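Local coordinates for maleate cis-trans isomerase (Pseudomonas putida, PDB 4FQ5), which probably catalyses the cis-trans isomerisation of the central double bond of maleate, giving fumarate, at residues N38-T43 / Q223-N228; T158-P163 / I218-Q223. The protein carries 1 engineered substitution. All blocks are in the same frame, centred on the assembly; numbering follows the deposited sequence.

Contact 1 of 2, residues N38-T43 / Q223-N228; sequences NITMET and QMPSLN. With MAE (maleic acid), chain C.
The side-chain amide of Q223 reaches across to the N38-T43 turn, and its OE1 takes two backbone N-H groups there. I39 N approaches at 2.9 Å in the carbonyl plane, on a lone pair, whereas T40 N lies 3.3 Å from OE1 and nearly along the C=O axis. Beside this grip the backbone of Q223 is held too: the hydroxyl of T40 donates to Q223 O at 2.5 Å (OG1 to O), coming from above the carbonyl plane. Q223 has CG anti to its own N (chi1 -178°) and then bends at chi2, which brings OE1 to the N-H groups of I39 and T40. The amide planes of N38 and Q223 lie 26° apart as the two side chains run past each other in opposite senses.

One carboxylate of the bound maleic acid takes a bond from each residue: N38 ND2 donates to O1 at 2.7 Å, and the backbone N of Q223 to O2 at 2.9 Å. What fixes the rotation of the N38 amide is its other end, where OD1 accepts from M41 N at 2.9 Å in an Asx motif. Q223 NE2 is likewise satisfied, by the carbonyls of S37 and N190. The contact belongs to the substrate pocket. It joins the turn between strand 27-35 and helix 41-52 to the loop that leads from strand 215-217 to helix 230-237, with helix 190-194 packing against I39 and Q223.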
loop_
_atom_site.group_PDB
_atom_site.type_symbol
_atom_site.label_atom_id
_atom_site.label_comp_id
_atom_site.label_asym_id
_atom_site.label_seq_id
_atom_site.Cartn_x
_atom_site.Cartn_y
_atom_site.Cartn_z
ATOM N N ASN A 38 -11.214 -9.601 21.263
ATOM C CA ASN A 38 -9.900 -9.547 20.638
ATOM C C ASN A 38 -9.900 -8.556 19.476
ATOM O O ASN A 38 -10.791 -8.588 18.626
ATOM C CB ASN A 38 -9.451 -10.942 20.183
ATOM C CG ASN A 38 -8.006 -10.973 19.710
ATOM O OD1 ASN A 38 -7.684 -10.484 18.634
ATOM N ND2 ASN A 38 -7.130 -11.560 20.517
ATOM N N ILE A 39 -8.903 -7.671 19.463
ATOM C CA ILE A 39 -8.727 -6.685 18.387
ATOM C C ILE A 39 -7.369 -6.842 17.698
ATOM O O ILE A 39 -7.174 -6.385 16.567
ATOM C CB ILE A 39 -8.879 -5.227 18.887
ATOM C CG1 ILE A 39 -7.954 -4.942 20.076
ATOM C CG2 ILE A 39 -10.332 -4.915 19.233
ATOM C CD1 ILE A 39 -7.583 -3.478 20.222
ATOM N N THR A 40 -6.440 -7.508 18.373
ATOM C CA THR A 40 -5.051 -7.564 17.917
ATOM C C THR A 40 -4.825 -8.570 16.790
ATOM O O THR A 40 -4.039 -8.306 15.882
ATOM C CB THR A 40 -4.092 -7.795 19.104
ATOM O OG1 THR A 40 -4.253 -6.727 20.040
ATOM C CG2 THR A 40 -2.629 -7.858 18.662
ATOM N N MET A 41 -5.513 -9.712 16.833
ATOM C CA MET A 41 -5.401 -10.685 15.750
ATOM C C MET A 41 -5.817 -10.067 14.415
ATOM O O MET A 41 -5.130 -10.240 13.404
ATOM C CB MET A 41 -6.218 -11.951 16.027
ATOM C CG MET A 41 -5.921 -13.090 15.056
ATOM S SD MET A 41 -4.511 -14.126 15.514
ATOM C CE MET A 41 -3.255 -12.921 15.900
ATOM N N GLU A 42 -6.930 -9.338 14.435
ATOM C CA GLU A 42 -7.426 -8.621 13.266
ATOM C C GLU A 42 -6.584 -7.390 12.888
ATOM O O GLU A 42 -6.853 -6.740 11.880
ATOM C CB GLU A 42 -8.892 -8.239 13.465
ATOM C CG GLU A 42 -9.826 -9.446 13.366
ATOM C CD GLU A 42 -11.157 -9.229 14.057
ATOM O OE1 GLU A 42 -11.203 -8.600 15.141
ATOM O OE2 GLU A 42 -12.171 -9.692 13.512
ATOM N N THR A 43 -5.570 -7.090 13.693
ATOM C CA THR A 43 -4.644 -5.996 13.408
ATOM C C THR A 43 -3.327 -6.540 12.867
ATOM O O THR A 43 -2.860 -6.110 11.816
ATOM C CB THR A 43 -4.416 -5.123 14.662
ATOM O OG1 THR A 43 -5.680 -4.604 15.088
ATOM C CG2 THR A 43 -3.469 -3.937 14.364
ATOM N N GLN A 223 -3.953 -11.408 21.870
ATOM C CA GLN A 223 -4.470 -10.071 22.188
ATOM C C GLN A 223 -3.376 -9.038 22.491
ATOM O O GLN A 223 -3.554 -7.853 22.217
ATOM C CB GLN A 223 -5.475 -10.118 23.347
ATOM C CG GLN A 223 -6.110 -8.780 23.714
ATOM C CD GLN A 223 -7.144 -8.291 22.713
ATOM O OE1 GLN A 223 -6.920 -8.304 21.493
ATOM N NE2 GLN A 223 -8.280 -7.827 23.228
ATOM N N MET A 224 -2.263 -9.477 23.070
ATOM C CA MET A 224 -1.206 -8.547 23.455
ATOM C C MET A 224 -0.408 -8.131 22.223
ATOM O O MET A 224 0.209 -8.978 21.586
ATOM C CB MET A 224 -0.280 -9.183 24.489
ATOM C CG MET A 224 0.793 -8.228 24.973
ATOM S SD MET A 224 1.711 -8.835 26.391
ATOM C CE MET A 224 2.697 -10.148 25.686
ATOM N N PRO A 225 -0.426 -6.828 21.878
ATOM C CA PRO A 225 0.320 -6.353 20.707
ATOM C C PRO A 225 1.814 -6.573 20.879
ATOM O O PRO A 225 2.358 -6.328 21.959
ATOM C CB PRO A 225 0.010 -4.848 20.661
ATOM C CG PRO A 225 -1.189 -4.656 21.518
ATOM C CD PRO A 225 -1.141 -5.734 22.561
ATOM N N SER A 226 2.476 -7.045 19.832
ATOM C CA SER A 226 3.907 -7.289 19.918
ATOM C C SER A 226 4.616 -7.048 18.599
ATOM O O SER A 226 5.831 -6.874 18.575
ATOM C CB SER A 226 4.184 -8.714 20.399
ATOM O OG SER A 226 3.725 -9.662 19.451
ATOM N N LEU A 227 3.858 -7.036 17.504
ATOM C CA LEU A 227 4.450 -6.940 16.170
ATOM C C LEU A 227 5.465 -5.797 16.026
ATOM O O LEU A 227 6.547 -5.995 15.483
ATOM C CB LEU A 227 3.366 -6.851 15.091
ATOM C CG LEU A 227 3.829 -6.780 13.630
ATOM C CD1 LEU A 227 4.747 -7.941 13.294
ATOM C CD2 LEU A 227 2.626 -6.750 12.696
ATOM N N ASN A 228 5.118 -4.620 16.534
ATOM C CA ASN A 228 5.968 -3.440 16.397
ATOM C C ASN A 228 7.241 -3.439 17.260
ATOM O O ASN A 228 8.055 -2.511 17.166
ATOM C CB ASN A 228 5.142 -2.171 16.638
ATOM C CG ASN A 228 4.141 -1.909 15.524
ATOM O OD1 ASN A 228 4.385 -2.247 14.367
ATOM N ND2 ASN A 228 3.020 -1.287 15.863
HETATM C C1 MAE C . -6.595 -13.561 23.296
HETATM O O1 MAE C . -7.382 -12.675 22.928
HETATM O O2 MAE C . -5.388 -13.366 23.505
HETATM C C2 MAE C . -7.141 -14.907 23.524
HETATM C C3 MAE C . -6.414 -16.006 23.620
HETATM C C4 MAE C . -4.941 -16.067 23.489
HETATM O O3 MAE C . -4.284 -16.359 24.483
HETATM O O4 MAE C . -4.381 -15.873 22.405
#

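Contact 2 of 2, residues T158-P163 / I218-Q223; sequences TPYMKP and ISAAVQ. Engineered in segment 218-223: A221 (natural residue Cys). With MAE (maleic acid), chain C.
P159 and Y160 meet A220 and A221 where two adjacent parallel strands, 153-158 and 215-217, run out into loops, at the C-terminal end of a parallel sheet, where alpha/beta proteins commonly place their active sites. The tight part is apolar. P159 CD lies 3.3 Å from A221 CB, closer than usual van der Waals contact, although this methyl belongs to an engineered alanine; the natural cysteine is the predicted proton donor. The same CD also sits over the centre of the Y160 ring, 4.0 Å above its plane, so proline, ring and methyl pack together in a three-way cluster, with Y160 CE1 3.7 Å from A221 CB. T158 CG2 against A220 CB, at 4.0 Å, is looser, and from M161 onward the first segment leaves the contact, with K162 and P163 exposed at the start of helix 162-174.

The ring of Y160 leans beside A221, its CG anti to the carbonyl carbon (chi1 -41°). From there OH donates to O3 of maleic acid at 2.6 Å, with O3 at the ring edge, near its plane. A phenylalanine here would probably leave that carboxylate oxygen without its hydroxyl donor while keeping most of the ring packing. T158 OG1 accepts from Y160 N at 3.2 Å, an ST turn that ties down the tyrosine's backbone, and it bonds T165 OG1 too. The other oxygen of the same maleic acid carboxylate, O4, accepts from V222 N at 2.9 Å. Behind that amide, S219 OG donates to A221 O at 2.6 Å, tilted 25° from the carbonyl plane.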
loop_
_atom_site.group_PDB
_atom_site.type_symbol
_atom_site.label_atom_id
_atom_site.label_comp_id
_atom_site.label_asym_id
_atom_site.label_seq_id
_atom_site.Cartn_x
_atom_site.Cartn_y
_atom_site.Cartn_z
ATOM N N THR A 158 3.871 -13.797 28.507
ATOM C CA THR A 158 2.413 -13.874 28.366
ATOM C C THR A 158 1.752 -12.724 29.133
ATOM O O THR A 158 2.379 -12.130 30.012
ATOM C CB THR A 158 1.835 -15.207 28.902
ATOM O OG1 THR A 158 1.505 -15.061 30.291
ATOM C CG2 THR A 158 2.803 -16.372 28.725
ATOM N N PRO A 159 0.484 -12.402 28.806
ATOM C CA PRO A 159 -0.255 -11.426 29.595
ATOM C C PRO A 159 -1.173 -12.059 30.647
ATOM O O PRO A 159 -1.807 -11.336 31.420
ATOM C CB PRO A 159 -1.105 -10.727 28.543
ATOM C CG PRO A 159 -1.426 -11.815 27.571
ATOM C CD PRO A 159 -0.243 -12.754 27.570
ATOM N N TYR A 160 -1.224 -13.388 30.675
ATOM C CA TYR A 160 -2.201 -14.117 31.478
ATOM C C TYR A 160 -1.920 -14.070 32.973
ATOM O O TYR A 160 -0.797 -13.794 33.406
ATOM C CB TYR A 160 -2.253 -15.601 31.089
ATOM C CG TYR A 160 -2.195 -15.921 29.615
ATOM C CD1 TYR A 160 -3.113 -15.380 28.712
ATOM C CD2 TYR A 160 -1.241 -16.808 29.132
ATOM C CE1 TYR A 160 -3.058 -15.702 27.363
ATOM C CE2 TYR A 160 -1.170 -17.123 27.792
ATOM C CZ TYR A 160 -2.084 -16.576 26.914
ATOM O OH TYR A 160 -1.994 -16.911 25.584
ATOM N N MET A 161 -2.962 -14.370 33.745
ATOM C CA MET A 161 -2.823 -14.735 35.152
ATOM C C MET A 161 -1.879 -15.931 35.288
ATOM O O MET A 161 -1.718 -16.721 34.353
ATOM C CB MET A 161 -4.194 -15.055 35.750
ATOM C CG MET A 161 -5.205 -13.921 35.638
ATOM S SD MET A 161 -4.572 -12.299 36.143
ATOM C CE MET A 161 -4.543 -12.451 37.933
ATOM N N LYS A 162 -1.259 -16.056 36.455
ATOM C CA LYS A 162 -0.180 -17.025 36.685
ATOM C C LYS A 162 -0.552 -18.499 36.428
ATOM O O LYS A 162 0.226 -19.209 35.792
ATOM C CB LYS A 162 0.407 -16.825 38.091
ATOM C CG LYS A 162 1.606 -17.690 38.445
ATOM C CD LYS A 162 2.102 -17.331 39.841
ATOM C CE LYS A 162 3.221 -18.254 40.301
ATOM N NZ LYS A 162 3.716 -17.843 41.646
ATOM N N PRO A 163 -1.731 -18.959 36.915
ATOM C CA PRO A 163 -2.149 -20.359 36.680
ATOM C C PRO A 163 -2.258 -20.720 35.195
ATOM O O PRO A 163 -1.811 -21.788 34.781
ATOM C CB PRO A 163 -3.544 -20.425 37.320
ATOM C CG PRO A 163 -3.532 -19.348 38.355
ATOM C CD PRO A 163 -2.689 -18.245 37.784
ATOM N N ILE A 218 7.720 -13.572 22.250
ATOM C CA ILE A 218 7.444 -12.226 22.748
ATOM C C ILE A 218 5.997 -12.074 23.232
ATOM O O ILE A 218 5.710 -11.232 24.081
ATOM C CB ILE A 218 7.806 -11.142 21.691
ATOM C CG1 ILE A 218 7.767 -9.737 22.300
ATOM C CG2 ILE A 218 6.907 -11.242 20.457
ATOM C CD1 ILE A 218 8.536 -8.691 21.509
ATOM N N SER A 219 5.095 -12.879 22.670
ATOM C CA SER A 219 3.722 -12.973 23.160
ATOM C C SER A 219 3.156 -14.340 22.820
ATOM O O SER A 219 3.090 -14.716 21.641
ATOM C CB SER A 219 2.825 -11.880 22.565
ATOM O OG SER A 219 1.516 -11.965 23.120
ATOM N N ALA A 220 2.769 -15.086 23.855
ATOM C CA ALA A 220 2.056 -16.350 23.672
ATOM C C ALA A 220 0.593 -16.061 23.376
ATOM O O ALA A 220 -0.114 -16.895 22.817
ATOM C CB ALA A 220 2.182 -17.225 24.912
ATOM N N ALA A 221 0.146 -14.872 23.759
ATOM C CA ALA A 221 -1.223 -14.446 23.533
ATOM C C ALA A 221 -1.352 -13.676 22.235
ATOM O O ALA A 221 -0.402 -13.058 21.744
ATOM C CB ALA A 221 -1.716 -13.594 24.685
ATOM N N VAL A 222 -2.564 -13.690 21.716
ATOM C CA VAL A 222 -2.875 -13.092 20.449
ATOM C C VAL A 222 -3.505 -11.702 20.649
ATOM O O VAL A 222 -3.546 -10.895 19.722
ATOM C CB VAL A 222 -3.717 -14.110 19.648
ATOM C CG1 VAL A 222 -5.008 -13.528 19.109
ATOM C CG2 VAL A 222 -2.865 -14.777 18.578
ATOM N N GLN A 223 -3.953 -11.408 21.870
ATOM C CA GLN A 223 -4.470 -10.071 22.188
ATOM C C GLN A 223 -3.376 -9.038 22.491
ATOM O O GLN A 223 -3.554 -7.853 22.217
ATOM C CB GLN A 223 -5.475 -10.118 23.347
ATOM C CG GLN A 223 -6.110 -8.780 23.714
ATOM C CD GLN A 223 -7.144 -8.291 22.713
ATOM O OE1 GLN A 223 -6.920 -8.304 21.493
ATOM N NE2 GLN A 223 -8.280 -7.827 23.228
HETATM C C1 MAE C . -6.595 -13.561 23.296
HETATM O O1 MAE C . -7.382 -12.675 22.928
HETATM O O2 MAE C . -5.388 -13.366 23.505
HETATM C C2 MAE C . -7.141 -14.907 23.524
HETATM C C3 MAE C . -6.414 -16.006 23.620
HETATM C C4 MAE C . -4.941 -16.067 23.489
HETATM O O3 MAE C . -4.284 -16.359 24.483
HETATM O O4 MAE C . -4.381 -15.873 22.405
#

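The two contacts have centres 12 Å apart and share Q223, so the loop after strand 215-217 serves both. Along the chain the order is 38-43, 158-163, then 218-223 running into 223-228, which nests contact 2 inside the loop closed by contact 1. Contact 1 brings the end of the sheet containing strand 27-35 to that loop; contact 2 joins the loops that follow two neighbouring strands, 153-158 and 215-217, of the second parallel sheet. Direct packing joins them, with M41 CE 3.3 Å from V222 CG2. Since both touch the maleic acid, each gripping a different carboxylate with its side-chain donor, the ligand is held between loops following strands of both sheets.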